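Local coordinates for zona pellucida sperm-binding protein 1,Zona pellucida sperm-binding protein 1 (Gallus gallus, PDB 6GF6) that forms homodimers through its ZP-N1 domain, the part in this chain, and thereby probably cross-links egg coat filaments, at residues Phe65-Tyr69 with Tyr81-Val85. The protein carries 2 engineered substitutions. Numbering follows the deposited sequence.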
loop_
_atom_site.group_PDB
_atom_site.type_symbol
_atom_site.label_atom_id
_atom_site.label_comp_id
_atom_site.label_asym_id
_atom_site.label_seq_id
_atom_site.Cartn_x
_atom_site.Cartn_y
_atom_site.Cartn_z
ATOM N N PHE B 65 -5.211 -0.931 -8.118
ATOM C CA PHE B 65 -6.037 -0.618 -6.959
ATOM C C PHE B 65 -5.807 -1.705 -5.915
ATOM O O PHE B 65 -5.993 -2.890 -6.208
ATOM C CB PHE B 65 -7.517 -0.561 -7.326
ATOM C CG PHE B 65 -8.423 -0.450 -6.131
ATOM C CD1 PHE B 65 -8.388 0.677 -5.321
ATOM C CD2 PHE B 65 -9.249 -1.503 -5.768
ATOM C CE1 PHE B 65 -9.215 0.779 -4.215
ATOM C CE2 PHE B 65 -10.071 -1.411 -4.653
ATOM C CZ PHE B 65 -10.048 -0.275 -3.873
ATOM N N SER B 66 -5.356 -1.304 -4.726
ATOM C CA SER B 66 -5.067 -2.209 -3.617
ATOM C C SER B 66 -6.070 -2.000 -2.487
ATOM O O SER B 66 -6.419 -0.856 -2.170
ATOM C CB SER B 66 -3.652 -1.975 -3.089
ATOM O OG SER B 66 -2.700 -2.068 -4.139
ATOM N N ALA B 67 -6.547 -3.101 -1.894
ATOM C CA ALA B 67 -7.527 -3.039 -0.812
ATOM C C ALA B 67 -7.248 -4.108 0.240
ATOM O O ALA B 67 -7.187 -5.297 -0.088
ATOM C CB ALA B 67 -8.944 -3.210 -1.364
ATOM N N GLY B 68 -7.104 -3.691 1.498
ATOM C CA GLY B 68 -7.049 -4.645 2.595
ATOM C C GLY B 68 -8.405 -5.275 2.859
ATOM O O GLY B 68 -9.455 -4.674 2.621
ATOM N N TYR B 69 -8.383 -6.526 3.338
ATOM C CA TYR B 69 -9.630 -7.249 3.592
ATOM C C TYR B 69 -10.475 -6.599 4.686
ATOM O O TYR B 69 -11.700 -6.747 4.685
ATOM C CB TYR B 69 -9.344 -8.715 3.957
ATOM C CG TYR B 69 -8.896 -9.589 2.806
ATOM C CD1 TYR B 69 -9.435 -9.435 1.538
ATOM C CD2 TYR B 69 -7.939 -10.571 2.989
ATOM C CE1 TYR B 69 -9.023 -10.229 0.481
ATOM C CE2 TYR B 69 -7.520 -11.370 1.938
ATOM C CZ TYR B 69 -8.067 -11.196 0.685
ATOM O OH TYR B 69 -7.658 -11.994 -0.364
ATOM N N TYR B 81 -14.863 -12.452 1.339
ATOM C CA TYR B 81 -14.760 -11.000 1.247
ATOM C C TYR B 81 -15.225 -10.537 -0.124
ATOM O O TYR B 81 -14.856 -11.127 -1.144
ATOM C CB TYR B 81 -13.325 -10.531 1.465
ATOM C CG TYR B 81 -12.740 -10.856 2.813
ATOM C CD1 TYR B 81 -13.180 -10.205 3.954
ATOM C CD2 TYR B 81 -11.735 -11.806 2.946
ATOM C CE1 TYR B 81 -12.640 -10.495 5.190
ATOM C CE2 TYR B 81 -11.194 -12.098 4.175
ATOM C CZ TYR B 81 -11.651 -11.439 5.291
ATOM O OH TYR B 81 -11.118 -11.725 6.519
ATOM N N VAL B 82 -16.039 -9.484 -0.148
ATOM C CA VAL B 82 -16.575 -8.941 -1.390
ATOM C C VAL B 82 -16.375 -7.429 -1.396
ATOM O O VAL B 82 -16.784 -6.736 -0.456
ATOM C CB VAL B 82 -18.060 -9.296 -1.571
ATOM C CG1 VAL B 82 -18.584 -8.734 -2.891
ATOM C CG2 VAL B 82 -18.238 -10.809 -1.524
ATOM N N LEU B 83 -15.775 -6.922 -2.469
ATOM C CA LEU B 83 -15.594 -5.490 -2.671
ATOM C C LEU B 83 -15.954 -5.177 -4.110
ATOM O O LEU B 83 -15.388 -5.767 -5.037
ATOM C CB LEU B 83 -14.156 -5.058 -2.379
ATOM C CG LEU B 83 -13.874 -3.560 -2.527
ATOM C CD1 LEU B 83 -14.640 -2.753 -1.498
ATOM C CD2 LEU B 83 -12.399 -3.283 -2.403
ATOM N N ARG B 84 -16.889 -4.253 -4.289
ATOM C CA ARG B 84 -17.347 -3.836 -5.604
ATOM C C ARG B 84 -16.686 -2.518 -5.975
ATOM O O ARG B 84 -16.678 -1.574 -5.177
ATOM C CB ARG B 84 -18.871 -3.707 -5.630
ATOM C CG ARG B 84 -19.582 -5.051 -5.551
ATOM C CD ARG B 84 -21.102 -4.938 -5.530
ATOM N NE ARG B 84 -21.630 -4.095 -6.607
ATOM C CZ ARG B 84 -22.290 -2.952 -6.432
ATOM N NH1 ARG B 84 -22.531 -2.473 -5.214
ATOM N NH2 ARG B 84 -22.723 -2.280 -7.488
ATOM N N VAL B 85 -16.102 -2.475 -7.168
ATOM C CA VAL B 85 -15.343 -1.328 -7.645
ATOM C C VAL B 85 -15.839 -0.981 -9.037
ATOM O O VAL B 85 -16.143 -1.872 -9.836
ATOM C CB VAL B 85 -13.826 -1.613 -7.675
ATOM C CG1 VAL B 85 -13.064 -0.407 -8.212
ATOM C CG2 VAL B 85 -13.322 -1.980 -6.289
#
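Two tyrosines, Tyr69 and Tyr81, lie flat against each other just past the end of strand 63-68, where segments 65-69 and 81-85, from opposite sheets of the Ig-like ZP-N1 sandwich, come nearest each other. Their rings form an offset stack, with planes within 6° of parallel and centroids 4.4 Å apart. The slip brings Tyr81 CD2 over the rim of the Tyr69 ring, 3.6 Å from Tyr69 CD1, while the middle of the Tyr81 ring is occupied by a CH-pi contact: Tyr69 CB stands 3.8 Å from its centroid, almost on the ring normal. With CG anti to the carbonyl carbon (chi1 -73°), Tyr69 lays its ring over one face of the Tyr81 ring, the two side chains crossing at about a right angle, and its hydroxyl bonds to Gly15 O. Were Tyr81 an alanine, the stacked face of Tyr69 would probably lose its aromatic cover and a gap would open there.

The remaining contacts are purely aliphatic or aliphatic-aromatic. Leu83 CD2 reaches between two residues of the facing strand, 3.6 Å from Ala67 CB and 3.7 Å from Phe65 CE2, which it meets at the ring edge, in plane. Val85 CG2 approaches the same CE2 atom of Phe65, also at 3.7 Å, from an oblique direction. Phe65 and Leu83 also lie close to His53 and His73, respectively, which bind a zinc ion seen in a structure of this protein but absent from this chain.

The strand segments run roughly antiparallel at 147°, their axes 9.9 Å apart, too far for backbone pairing; non-directional apolar packing and ring stacking join the sheets here, while Tyr69 OH is satisfied outside the contact.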